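Local coordinates for protein putative 6-pyruvoyl tetrahydrobiopterin synthase (Caenorhabditis elegans, PDB 2G64) that probably converts 7,8-dihydroneopterin triphosphate into 6-pyruvoyl tetrahydropterin with release of triphosphate, a zinc-dependent step of tetrahydrobiopterin biosynthesis, at residues K53-V58 and V121-T126; H19-E24 and V98-N103; S76-T81 and E110-V115. The protein carries 1 engineered substitution. All blocks are in the same frame, centred on the assembly; numbering follows the deposited sequence.

In the fold
The three contacts sample the sheet, the helix pair on it and the zinc site of one subunit. Contact 1 joins strands 44-57 and 122-128. Contact 3 packs helix 68-80 against helix 101-115. These two touch, with Leu122 CD2 3.9 Å from Lys113 CB, and their centres are about 15 Å apart. Contact 2 lies at the start of helix 101-115, its centre about 19 Å from that of contact 3 and about 26 Å from that of contact 1. It carries the zinc ligand His19, and His44 and His46 complete the protein side of the site. Contacts 1 and 2 lie on opposite sides of the chain's centre. Contact 1 is away from the zinc and the probable catalytic residues.

Contact 1: residues K53-V58 and V121-T126; sequences KLRGEV and VLYKVT
Lys53 faces both Tyr123 and Lys124 across a classic beta bulge, where strands 44-57 and 122-128 run antiparallel in the sheet. The register slips by one residue between the Lys53-Lys124 and Leu54-Leu122 pairs.

Backbone hydrogen bonds define the bulge. Lys53 N donates to Lys124 O at 2.8 Å. Lys53 O is gripped twice: Tyr123 N reaches it in the carbonyl plane, also at 2.8 Å, and Lys124 N comes from 24° out of that plane. Past the bulge, Arg55 N bonds to Val121 O at 2.9 Å. The same Val121 O also receives a CA-H contact from Leu54.

Apolar contacts join Leu54 to Leu122 and Val121. Leu54 CD2 sits 4.0 Å from Leu122 CD1, and Leu54 CD1 meets Val121 CG2. Phe109 and Leu112 of helix 101-115 pack on Leu122, while Leu54 and Val121 touch Tyr66.

Arg55 and Lys53 both pack on Tyr123, one over a ring face and one at the edge. Arg55 lays CD over the face, 4.1 Å above the ring plane and toward the rim. Its guanidinium is turned 42° from the ring. Lys53 runs alongside Tyr123 in the same direction, with CD at the ring edge near CD2. The phenol OH is hydrogen-bonded to Lys138 and to a bound glycerol.

The lysine ends are like charges. Lys124 bends at CG-CD (chi3 97°), and its NZ is hydrogen-bonded to the glycerol, which probably comes from the crystallisation liquor. Lys53 stays extended, and its NZ stops 4.6 Å from Lys124 NZ.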
ATOM      1  N   LYS A  53       5.233   7.413  17.326  1.00 12.94           N
ATOM      2  CA  LYS A  53       6.643   7.048  17.261  1.00 16.47           C
ATOM      3  C   LYS A  53       7.351   7.401  18.577  1.00 14.94           C
ATOM      4  O   LYS A  53       7.255   8.520  19.072  1.00 12.60           O
ATOM      5  CB  LYS A  53       7.320   7.761  16.076  1.00 16.57           C
ATOM      6  CG  LYS A  53       8.766   7.317  15.772  1.00 16.80           C
ATOM      7  CD  LYS A  53       9.219   8.002  14.484  1.00 18.25           C
ATOM      8  CE  LYS A  53      10.608   7.568  14.069  1.00 15.28           C
ATOM      9  NZ  LYS A  53      10.907   7.889  12.641  1.00 22.10           N
ATOM     10  N   LEU A  54       8.052   6.415  19.118  1.00 16.41           N
ATOM     11  CA  LEU A  54       8.758   6.547  20.389  1.00 16.74           C
ATOM     12  C   LEU A  54      10.242   6.438  20.074  1.00 15.60           C
ATOM     13  O   LEU A  54      10.621   5.817  19.075  1.00 15.15           O
ATOM     14  CB  LEU A  54       8.348   5.398  21.317  1.00 14.04           C
ATOM     15  CG  LEU A  54       6.836   5.157  21.498  1.00 16.19           C
ATOM     16  CD1 LEU A  54       6.644   4.076  22.584  1.00 20.52           C
ATOM     17  CD2 LEU A  54       6.109   6.443  21.897  1.00 17.37           C
ATOM     18  N   ARG A  55      11.087   7.046  20.900  1.00 14.27           N
ATOM     19  CA  ARG A  55      12.532   6.892  20.713  1.00 15.30           C
ATOM     20  C   ARG A  55      13.190   6.762  22.089  1.00 15.49           C
ATOM     21  O   ARG A  55      12.865   7.515  23.020  1.00 17.98           O
ATOM     22  CB  ARG A  55      13.089   8.116  19.977  1.00 13.14           C
ATOM     23  CG  ARG A  55      14.584   8.064  19.711  1.00 14.53           C
ATOM     24  CD  ARG A  55      15.000   9.282  18.899  1.00 26.55           C
ATOM     25  NE  ARG A  55      16.374   9.166  18.434  1.00 40.11           N
ATOM     26  CZ  ARG A  55      17.431   9.600  19.113  1.00 59.94           C
ATOM     27  NH1 ARG A  55      17.270  10.174  20.297  1.00 40.54           N
ATOM     28  NH2 ARG A  55      18.651   9.452  18.613  1.00 46.37           N
ATOM     29  N   GLY A  56      14.101   5.815  22.235  1.00 13.85           N
ATOM     30  CA  GLY A  56      14.711   5.613  23.553  1.00 14.20           C
ATOM     31  C   GLY A  56      15.699   4.478  23.530  1.00 14.88           C
ATOM     32  O   GLY A  56      15.846   3.784  22.515  1.00 15.23           O
ATOM     33  N   GLU A  57      16.394   4.299  24.651  1.00 12.65           N
ATOM     34  CA  GLU A  57      17.301   3.166  24.787  1.00 12.77           C
ATOM     35  C   GLU A  57      16.573   1.829  24.747  1.00 14.95           C
ATOM     36  O   GLU A  57      15.531   1.649  25.405  1.00 15.54           O
ATOM     37  CB  GLU A  57      18.044   3.234  26.121  1.00 17.73           C
ATOM     38  CG  GLU A  57      19.078   4.333  26.198  1.00 16.46           C
ATOM     39  CD  GLU A  57      19.679   4.387  27.582  1.00 23.53           C
ATOM     40  OE1 GLU A  57      20.330   3.407  27.996  1.00 23.37           O
ATOM     41  OE2 GLU A  57      19.483   5.407  28.259  1.00 29.17           O
ATOM     42  N   VAL A  58      17.174   0.867  24.051  1.00 11.79           N
ATOM     43  CA  VAL A  58      16.714  -0.522  24.103  0.50 13.06           C
ATOM     44  C   VAL A  58      16.975  -1.102  25.502  1.00 18.52           C
ATOM     45  O   VAL A  58      18.072  -0.990  26.033  1.00 17.39           O
ATOM     46  CB  VAL A  58      17.437  -1.383  23.040  0.50  9.17           C
ATOM     47  CG1 VAL A  58      16.968  -2.838  23.093  0.50 10.36           C
ATOM     48  CG2 VAL A  58      17.266  -0.787  21.632  0.50 10.92           C
ATOM     49  N   VAL A 121       9.540   9.041  26.423  1.00 20.22           N
ATOM     50  CA  VAL A 121       9.909   8.449  25.127  1.00 26.27           C
ATOM     51  C   VAL A 121       9.034   8.848  23.926  1.00 18.58           C
ATOM     52  O   VAL A 121       9.360   8.482  22.799  1.00 16.16           O
ATOM     53  CB  VAL A 121      10.050   6.900  25.165  1.00 29.86           C
ATOM     54  CG1 VAL A 121      11.203   6.480  26.076  1.00 30.44           C
ATOM     55  CG2 VAL A 121       8.745   6.240  25.564  1.00 24.87           C
ATOM     56  N   LEU A 122       7.948   9.593  24.147  1.00 17.51           N
ATOM     57  CA  LEU A 122       7.117  10.001  23.007  1.00 19.73           C
ATOM     58  C   LEU A 122       7.917  10.943  22.127  1.00 18.85           C
ATOM     59  O   LEU A 122       8.444  11.965  22.594  1.00 18.68           O
ATOM     60  CB  LEU A 122       5.798  10.664  23.456  1.00 14.18           C
ATOM     61  CG  LEU A 122       4.906  11.208  22.326  1.00 16.47           C
ATOM     62  CD1 LEU A 122       4.487  10.066  21.357  1.00 16.95           C
ATOM     63  CD2 LEU A 122       3.699  11.925  22.923  1.00 25.80           C
ATOM     64  N   TYR A 123       8.010  10.614  20.844  1.00 15.75           N
ATOM     65  CA  TYR A 123       8.901  11.341  19.983  1.00 14.34           C
ATOM     66  C   TYR A 123       8.140  12.073  18.855  1.00 17.05           C
ATOM     67  O   TYR A 123       8.406  13.233  18.568  1.00 15.91           O
ATOM     68  CB  TYR A 123       9.989  10.396  19.456  1.00 13.60           C
ATOM     69  CG  TYR A 123      10.889  11.039  18.433  1.00 16.44           C
ATOM     70  CD1 TYR A 123      11.832  11.985  18.807  1.00 19.89           C
ATOM     71  CD2 TYR A 123      10.771  10.722  17.084  1.00 23.46           C
ATOM     72  CE1 TYR A 123      12.638  12.589  17.860  1.00 27.43           C
ATOM     73  CE2 TYR A 123      11.560  11.329  16.136  1.00 32.54           C
ATOM     74  CZ  TYR A 123      12.495  12.255  16.530  1.00 39.06           C
ATOM     75  OH  TYR A 123      13.282  12.851  15.575  1.00 41.40           O
ATOM     76  N   LYS A 124       7.193  11.396  18.218  1.00 15.53           N
ATOM     77  CA  LYS A 124       6.507  12.024  17.092  1.00 16.40           C
ATOM     78  C   LYS A 124       5.129  11.412  16.881  1.00 17.76           C
ATOM     79  O   LYS A 124       4.945  10.196  17.046  1.00 15.02           O
ATOM     80  CB  LYS A 124       7.333  11.889  15.822  1.00 11.41           C
ATOM     81  CG  LYS A 124       6.686  12.593  14.622  1.00 18.22           C
ATOM     82  CD  LYS A 124       7.583  12.566  13.416  1.00 22.75           C
ATOM     83  CE  LYS A 124       7.207  11.424  12.496  1.00 21.23           C
ATOM     84  NZ  LYS A 124       8.128  11.297  11.305  1.00 22.57           N
ATOM     85  N   VAL A 125       4.168  12.249  16.503  1.00 13.59           N
ATOM     86  CA  VAL A 125       2.869  11.750  16.043  1.00 13.51           C
ATOM     87  C   VAL A 125       2.701  12.107  14.569  1.00 11.14           C
ATOM     88  O   VAL A 125       3.055  13.210  14.142  1.00 11.88           O
ATOM     89  CB  VAL A 125       1.710  12.384  16.882  1.00 17.10           C
ATOM     90  CG1 VAL A 125       0.405  12.440  16.085  1.00 24.07           C
ATOM     91  CG2 VAL A 125       1.510  11.618  18.186  1.00 13.55           C
ATOM     92  N   THR A 126       2.149  11.176  13.805  1.00 13.19           N
ATOM     93  CA  THR A 126       1.788  11.408  12.422  1.00 14.56           C
ATOM     94  C   THR A 126       0.269  11.246  12.292  1.00 12.28           C
ATOM     95  O   THR A 126      -0.298  10.307  12.845  1.00 13.64           O
ATOM     96  CB  THR A 126       2.487  10.369  11.503  1.00 12.50           C
ATOM     97  OG1 THR A 126       3.903  10.506  11.651  1.00 13.26           O
ATOM     98  CG2 THR A 126       2.116  10.608  10.023  1.00  9.98           C
TER

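Contact 2: residues H19-E24 and V98-N103; sequences HRLHSE and VSTSEN. With ZN (zinc ion), chain D.
His19 reaches Ser99 with one ring nitrogen and the zinc ion with the other. Its CB lies 3.6 Å from Ser99 OG. CG sits between the backbone N and the carbonyl carbon (chi1 81°), and this turns the ring edge to Ser99. ND1 donates to Ser99 OG at 2.9 Å, with the oxygen only 14° out of the ring plane. ND1 also makes a weak, bent bond to Ser99 O. CE1 passes 3.3 Å from that carbonyl oxygen. At the tip, NE2 binds zinc at 2.1 Å, and a water, His44 and His46 complete the site.

Next to the histidine, Leu21 presses CD2 against the Ser99-Thr100 peptide, 3.4 Å from Thr100 N. One water ties the two backbones together: it bonds to Arg20 O and accepts from His22 N and Ser99 N. Thr100 is the N-cap of helix 101-115. Its OG1 takes a weak bond from Asn103 N and is also bonded to Gly63 O of a neighbouring subunit.

Ser99 OG is bonded to Asp88 as well, so it acts as a second shell for the metal. The bond from ND1 to Ser99 probably fixes the rotation of the ring and leaves NE2 for zinc.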
ATOM      1  N   HIS A  19     -15.786  15.767  10.358  1.00 13.58           N
ATOM      2  CA  HIS A  19     -15.495  17.131  10.797  1.00 12.00           C
ATOM      3  C   HIS A  19     -15.940  18.160   9.771  1.00 16.95           C
ATOM      4  O   HIS A  19     -16.362  17.809   8.657  1.00 14.84           O
ATOM      5  CB  HIS A  19     -13.998  17.275  11.185  1.00 14.66           C
ATOM      6  CG  HIS A  19     -13.061  17.463  10.027  1.00 12.95           C
ATOM      7  ND1 HIS A  19     -11.951  18.282  10.107  1.00 10.68           N
ATOM      8  CD2 HIS A  19     -13.026  16.908   8.789  1.00 14.00           C
ATOM      9  CE1 HIS A  19     -11.289  18.252   8.962  1.00 16.11           C
ATOM     10  NE2 HIS A  19     -11.912  17.409   8.149  1.00 16.81           N
ATOM     11  N   ARG A  20     -15.898  19.423  10.179  1.00 13.43           N
ATOM     12  CA  ARG A  20     -16.080  20.545   9.264  1.00 12.66           C
ATOM     13  C   ARG A  20     -15.063  21.608   9.678  1.00 20.40           C
ATOM     14  O   ARG A  20     -14.918  21.906  10.875  1.00 16.30           O
ATOM     15  CB  ARG A  20     -17.504  21.086   9.399  1.00 14.45           C
ATOM     16  CG  ARG A  20     -17.701  22.395   8.630  1.00 14.44           C
ATOM     17  CD  ARG A  20     -19.006  23.073   9.043  1.00 18.59           C
ATOM     18  NE  ARG A  20     -19.294  24.167   8.123  1.00 21.02           N
ATOM     19  CZ  ARG A  20     -19.948  25.279   8.446  1.00 23.59           C
ATOM     20  NH1 ARG A  20     -20.355  25.487   9.695  1.00 21.68           N
ATOM     21  NH2 ARG A  20     -20.175  26.193   7.509  1.00 18.46           N
ATOM     22  N   LEU A  21     -14.332  22.157   8.710  1.00 12.85           N
ATOM     23  CA  LEU A  21     -13.365  23.208   9.017  1.00 14.96           C
ATOM     24  C   LEU A  21     -14.116  24.541   9.041  1.00 18.04           C
ATOM     25  O   LEU A  21     -14.661  24.983   8.018  1.00 17.45           O
ATOM     26  CB  LEU A  21     -12.235  23.221   7.984  1.00 22.28           C
ATOM     27  CG  LEU A  21     -11.380  21.943   8.017  1.00 14.88           C
ATOM     28  CD1 LEU A  21     -10.236  22.111   7.025  1.00 17.11           C
ATOM     29  CD2 LEU A  21     -10.847  21.728   9.461  1.00 15.34           C
ATOM     30  N   HIS A  22     -14.206  25.135  10.232  1.00 16.54           N
ATOM     31  CA  HIS A  22     -14.954  26.384  10.410  1.00 13.18           C
ATOM     32  C   HIS A  22     -14.348  27.067  11.636  1.00 14.33           C
ATOM     33  O   HIS A  22     -14.373  26.503  12.734  1.00 17.93           O
ATOM     34  CB  HIS A  22     -16.455  26.107  10.622  1.00 17.06           C
ATOM     35  CG  HIS A  22     -17.318  27.331  10.521  1.00 23.07           C
ATOM     36  ND1 HIS A  22     -17.706  28.068  11.622  1.00 32.56           N
ATOM     37  CD2 HIS A  22     -17.852  27.958   9.444  1.00 14.39           C
ATOM     38  CE1 HIS A  22     -18.448  29.092  11.228  1.00 18.56           C
ATOM     39  NE2 HIS A  22     -18.559  29.041   9.912  1.00 28.05           N
ATOM     40  N   SER A  23     -13.796  28.268  11.443  1.00 18.40           N
ATOM     41  CA  SER A  23     -13.230  29.027  12.561  1.00 16.02           C
ATOM     42  C   SER A  23     -14.253  30.003  13.143  1.00 24.41           C
ATOM     43  O   SER A  23     -14.869  30.776  12.413  1.00 20.55           O
ATOM     44  CB  SER A  23     -12.001  29.826  12.131  1.00 15.71           C
ATOM     45  OG  SER A  23     -11.600  30.700  13.193  1.00 17.09           O
ATOM     46  N   GLU A  24     -14.406  30.001  14.462  1.00 19.19           N
ATOM     47  CA  GLU A  24     -15.232  31.030  15.101  1.00 24.40           C
ATOM     48  C   GLU A  24     -14.646  32.456  15.007  1.00 26.80           C
ATOM     49  O   GLU A  24     -15.341  33.428  15.289  1.00 28.53           O
ATOM     50  CB  GLU A  24     -15.531  30.639  16.555  1.00 26.34           C
ATOM     51  CG  GLU A  24     -16.455  29.440  16.660  1.00 24.90           C
ATOM     52  CD  GLU A  24     -17.745  29.656  15.902  1.00 49.02           C
ATOM     53  OE1 GLU A  24     -18.295  30.773  15.986  1.00 40.82           O
ATOM     54  OE2 GLU A  24     -18.205  28.718  15.216  1.00 26.17           O
ATOM     55  N   VAL A  98      -9.632  24.899  15.606  1.00 12.68           N
ATOM     56  CA  VAL A  98     -10.107  24.362  14.329  0.50 15.37           C
ATOM     57  C   VAL A  98      -9.585  22.943  14.097  1.00 13.79           C
ATOM     58  O   VAL A  98      -8.433  22.648  14.396  1.00 14.72           O
ATOM     59  CB  VAL A  98      -9.698  25.296  13.152  0.50 19.41           C
ATOM     60  CG1 VAL A  98      -8.177  25.251  12.882  0.50  8.52           C
ATOM     61  CG2 VAL A  98     -10.501  24.979  11.905  0.50 18.29           C
ATOM     62  N   SER A  99     -10.423  22.066  13.556  1.00 12.38           N
ATOM     63  CA  SER A  99     -10.037  20.657  13.402  1.00 15.10           C
ATOM     64  C   SER A  99      -9.236  20.346  12.106  1.00 16.42           C
ATOM     65  O   SER A  99      -9.440  19.306  11.453  1.00 13.42           O
ATOM     66  CB  SER A  99     -11.297  19.779  13.473  1.00 15.05           C
ATOM     67  OG  SER A  99     -12.175  20.108  12.396  1.00 15.05           O
ATOM     68  N   THR A 100      -8.326  21.233  11.730  1.00 11.65           N
ATOM     69  CA  THR A 100      -7.384  20.926  10.630  1.00 13.90           C
ATOM     70  C   THR A 100      -6.538  19.760  11.079  1.00 16.72           C
ATOM     71  O   THR A 100      -6.362  19.546  12.271  1.00 14.00           O
ATOM     72  CB  THR A 100      -6.406  22.092  10.345  1.00 16.38           C
ATOM     73  OG1 THR A 100      -5.772  22.496  11.575  1.00 12.62           O
ATOM     74  CG2 THR A 100      -7.136  23.260   9.737  1.00 14.44           C
ATOM     75  N   SER A 101      -5.959  19.019  10.137  1.00 11.44           N
ATOM     76  CA  SER A 101      -5.158  17.865  10.546  1.00 11.13           C
ATOM     77  C   SER A 101      -3.884  18.260  11.316  1.00 11.54           C
ATOM     78  O   SER A 101      -3.402  17.498  12.145  1.00 13.13           O
ATOM     79  CB  SER A 101      -4.839  16.975   9.342  1.00 17.23           C
ATOM     80  OG  SER A 101      -6.048  16.482   8.783  1.00 19.23           O
ATOM     81  N   GLU A 102      -3.369  19.457  11.060  1.00 14.60           N
ATOM     82  CA  GLU A 102      -2.287  20.033  11.895  1.00 14.12           C
ATOM     83  C   GLU A 102      -2.717  20.010  13.355  1.00 14.30           C
ATOM     84  O   GLU A 102      -1.992  19.530  14.235  1.00 13.72           O
ATOM     85  CB  GLU A 102      -1.997  21.493  11.471  1.00 12.68           C
ATOM     86  CG  GLU A 102      -1.300  21.656  10.107  1.00 15.43           C
ATOM     87  CD  GLU A 102      -2.268  21.774   8.930  1.00 15.12           C
ATOM     88  OE1 GLU A 102      -3.416  21.244   8.992  1.00 15.74           O
ATOM     89  OE2 GLU A 102      -1.852  22.376   7.923  1.00 16.89           O
ATOM     90  N   ASN A 103      -3.914  20.519  13.622  1.00 11.06           N
ATOM     91  CA  ASN A 103      -4.390  20.610  15.013  1.00 12.86           C
ATOM     92  C   ASN A 103      -4.820  19.268  15.597  1.00 13.28           C
ATOM     93  O   ASN A 103      -4.741  19.055  16.818  1.00 14.52           O
ATOM     94  CB  ASN A 103      -5.497  21.675  15.158  1.00 12.77           C
ATOM     95  CG  ASN A 103      -4.947  23.089  15.193  1.00 16.46           C
ATOM     96  OD1 ASN A 103      -3.928  23.361  15.854  1.00 16.13           O
ATOM     97  ND2 ASN A 103      -5.591  24.000  14.447  1.00 13.49           N
TER
HETATM   98 ZN    ZN D2001     -11.324  17.117   6.125  0.80 19.71          ZN
HETATM   99  O   HOH W   1     -13.151  23.367  12.463  1.00 17.24           O
HETATM  100  O   HOH W   2     -10.147  18.431   5.652  1.00 26.05           O

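Contact 3: residues S76-T81 and E110-V115; sequences SLVLDT and EKLKSV
Val78 of helix 68-80 sits on Lys111, Leu112 and Val115 of helix 101-115. These are the two helices that lie on one face of the sheet in the tunnelling fold of the PTPS family. Their short segments run at 137° to each other, closer to antiparallel than parallel, with axes 9.3 Å apart.

Val78 splits its two methyls. CG1, anti to the backbone N (chi1 -176°), meets Lys111 CG at 3.8 Å. CG2 rests on the helix backbone 3.5 Å from Leu112 CA, a tight fit. It also touches Leu112 CD1 at 3.9 Å. In the modelled conformer given, Val115 CG2 lies nearby too. The Lys111 chain bends at chi2 and slides past Val78 in the opposite direction, carrying CE to Thr81 CG2.

Replacing Val78 by an alanine would probably open a gap over Leu112 and leave Lys111 CG without the methyl it packs on.

At the more exposed edge, Leu77 points CD1 at Val115 CB, 4.2 Å away. On the sheet side, Trp50 of strand 44-57 packs on both Val78 and Leu112, so the helix pair and the sheet share one apolar layer. The polar bonds here stay within each segment or reach outside the pair. Thr81 OG1 is bonded to Tyr107. It donates to Val78 O at 2.7 Å, in the carbonyl plane, and the same oxygen accepts from Thr81 N.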
ATOM      1  N   SER A  76      -5.335   3.285  22.783  1.00 19.01           N
ATOM      2  CA  SER A  76      -6.781   3.008  22.792  0.50 16.58           C
ATOM      3  C   SER A  76      -7.554   4.097  23.529  1.00 19.23           C
ATOM      4  O   SER A  76      -8.619   4.531  23.084  1.00 18.88           O
ATOM      5  CB  SER A  76      -7.081   1.641  23.422  0.50 20.06           C
ATOM      6  OG  SER A  76      -8.402   1.216  23.103  0.50 18.30           O
ATOM      7  N   LEU A  77      -7.016   4.538  24.658  1.00 19.98           N
ATOM      8  CA  LEU A  77      -7.644   5.586  25.462  1.00 18.72           C
ATOM      9  C   LEU A  77      -7.807   6.875  24.665  1.00 25.52           C
ATOM     10  O   LEU A  77      -8.861   7.529  24.715  1.00 19.68           O
ATOM     11  CB  LEU A  77      -6.814   5.853  26.707  1.00 23.51           C
ATOM     12  CG  LEU A  77      -6.947   4.837  27.832  1.00 25.53           C
ATOM     13  CD1 LEU A  77      -6.036   5.257  28.963  1.00 23.34           C
ATOM     14  CD2 LEU A  77      -8.415   4.747  28.311  1.00 30.59           C
ATOM     15  N   VAL A  78      -6.779   7.219  23.892  1.00 18.33           N
ATOM     16  CA  VAL A  78      -6.846   8.396  23.038  1.00 17.96           C
ATOM     17  C   VAL A  78      -7.842   8.170  21.886  1.00 18.74           C
ATOM     18  O   VAL A  78      -8.657   9.046  21.575  1.00 18.27           O
ATOM     19  CB  VAL A  78      -5.442   8.772  22.476  1.00 19.11           C
ATOM     20  CG1 VAL A  78      -5.504  10.051  21.668  1.00 16.80           C
ATOM     21  CG2 VAL A  78      -4.404   8.897  23.621  1.00 20.57           C
ATOM     22  N   LEU A  79      -7.758   7.003  21.249  1.00 19.15           N
ATOM     23  CA  LEU A  79      -8.593   6.701  20.088  1.00 16.69           C
ATOM     24  C   LEU A  79     -10.082   6.691  20.463  1.00 21.89           C
ATOM     25  O   LEU A  79     -10.940   7.032  19.655  1.00 18.01           O
ATOM     26  CB  LEU A  79      -8.176   5.367  19.467  1.00 16.96           C
ATOM     27  CG  LEU A  79      -6.884   5.438  18.639  1.00 14.59           C
ATOM     28  CD1 LEU A  79      -6.370   3.999  18.418  1.00 23.70           C
ATOM     29  CD2 LEU A  79      -7.128   6.146  17.308  1.00 16.06           C
ATOM     30  N   ASP A  80     -10.378   6.320  21.705  1.00 19.08           N
ATOM     31  CA  ASP A  80     -11.767   6.273  22.183  1.00 15.80           C
ATOM     32  C   ASP A  80     -12.418   7.656  22.101  1.00 23.00           C
ATOM     33  O   ASP A  80     -13.633   7.772  21.918  1.00 19.92           O
ATOM     34  CB  ASP A  80     -11.796   5.824  23.649  1.00 16.25           C
ATOM     35  CG  ASP A  80     -11.700   4.321  23.813  1.00 23.99           C
ATOM     36  OD1 ASP A  80     -11.774   3.576  22.812  1.00 24.67           O
ATOM     37  OD2 ASP A  80     -11.521   3.887  24.970  1.00 34.44           O
ATOM     38  N   THR A  81     -11.605   8.695  22.272  1.00 15.55           N
ATOM     39  CA  THR A  81     -12.087  10.077  22.221  1.00 18.27           C
ATOM     40  C   THR A  81     -12.512  10.565  20.826  1.00 23.54           C
ATOM     41  O   THR A  81     -13.259  11.544  20.708  1.00 17.23           O
ATOM     42  CB  THR A  81     -11.072  11.084  22.812  1.00 17.94           C
ATOM     43  OG1 THR A  81      -9.974  11.331  21.905  1.00 17.51           O
ATOM     44  CG2 THR A  81     -10.552  10.626  24.189  1.00 20.61           C
ATOM     45  N   GLU A 110      -0.727  15.479  22.378  1.00 14.97           N
ATOM     46  CA  GLU A 110      -0.876  15.958  23.752  1.00 21.72           C
ATOM     47  C   GLU A 110      -1.753  15.043  24.612  1.00 16.16           C
ATOM     48  O   GLU A 110      -1.441  14.795  25.785  1.00 18.51           O
ATOM     49  CB  GLU A 110      -1.374  17.408  23.775  1.00 22.17           C
ATOM     50  CG  GLU A 110      -0.343  18.428  23.267  1.00 19.15           C
ATOM     51  CD  GLU A 110       0.950  18.453  24.103  1.00 36.11           C
ATOM     52  OE1 GLU A 110       0.909  18.087  25.296  1.00 40.41           O
ATOM     53  OE2 GLU A 110       2.013  18.840  23.565  1.00 41.28           O
ATOM     54  N   LYS A 111      -2.848  14.534  24.040  1.00 17.63           N
ATOM     55  CA  LYS A 111      -3.725  13.610  24.765  1.00 18.76           C
ATOM     56  C   LYS A 111      -2.990  12.297  25.095  1.00 22.29           C
ATOM     57  O   LYS A 111      -3.102  11.753  26.203  1.00 20.48           O
ATOM     58  CB  LYS A 111      -5.006  13.332  23.972  1.00 20.37           C
ATOM     59  CG  LYS A 111      -5.943  12.340  24.637  1.00 26.95           C
ATOM     60  CD  LYS A 111      -6.719  13.024  25.769  1.00 28.56           C
ATOM     61  CE  LYS A 111      -7.424  12.002  26.649  1.00 42.43           C
ATOM     62  NZ  LYS A 111      -7.874  12.622  27.929  1.00 51.87           N
ATOM     63  N   LEU A 112      -2.209  11.804  24.145  1.00 14.15           N
ATOM     64  CA  LEU A 112      -1.443  10.581  24.394  1.00 15.73           C
ATOM     65  C   LEU A 112      -0.425  10.853  25.479  1.00 17.13           C
ATOM     66  O   LEU A 112      -0.310  10.087  26.428  1.00 19.63           O
ATOM     67  CB  LEU A 112      -0.734  10.083  23.145  1.00 12.88           C
ATOM     68  CG  LEU A 112       0.123   8.841  23.360  1.00 14.04           C
ATOM     69  CD1 LEU A 112      -0.727   7.702  23.957  1.00 18.59           C
ATOM     70  CD2 LEU A 112       0.816   8.403  22.050  1.00 14.28           C
ATOM     71  N   LYS A 113       0.306  11.947  25.341  1.00 18.69           N
ATOM     72  CA  LYS A 113       1.319  12.271  26.356  1.00 24.50           C
ATOM     73  C   LYS A 113       0.703  12.278  27.769  1.00 32.27           C
ATOM     74  O   LYS A 113       1.312  11.788  28.734  1.00 24.38           O
ATOM     75  CB  LYS A 113       2.004  13.579  26.009  1.00 19.95           C
ATOM     76  CG  LYS A 113       3.419  13.717  26.526  1.00 30.99           C
ATOM     77  CD  LYS A 113       4.123  14.833  25.774  1.00 34.35           C
ATOM     78  CE  LYS A 113       4.970  15.687  26.697  1.00 69.02           C
ATOM     79  NZ  LYS A 113       5.446  16.924  26.008  1.00 41.29           N
ATOM     80  N   SER A 114      -0.531  12.772  27.858  1.00 19.30           N
ATOM     81  CA  SER A 114      -1.298  12.862  29.094  1.00 26.13           C
ATOM     82  C   SER A 114      -1.688  11.521  29.730  1.00 31.36           C
ATOM     83  O   SER A 114      -1.976  11.469  30.917  1.00 30.70           O
ATOM     84  CB  SER A 114      -2.544  13.739  28.884  1.00 22.00           C
ATOM     85  OG  SER A 114      -3.664  12.969  28.501  1.00 25.05           O
ATOM     86  N   VAL A 115      -1.699  10.440  28.955  1.00 22.24           N
ATOM     87  CA  VAL A 115      -2.118   9.143  29.484  0.50 20.07           C
ATOM     88  C   VAL A 115      -0.980   8.132  29.560  1.00 25.65           C
ATOM     89  O   VAL A 115      -1.154   7.027  30.071  1.00 22.20           O
ATOM     90  CB  VAL A 115      -3.349   8.527  28.743  0.50 23.07           C
ATOM     91  CG1 VAL A 115      -4.567   9.443  28.849  0.50 29.02           C
ATOM     92  CG2 VAL A 115      -3.032   8.171  27.281  0.50  9.83           C
TER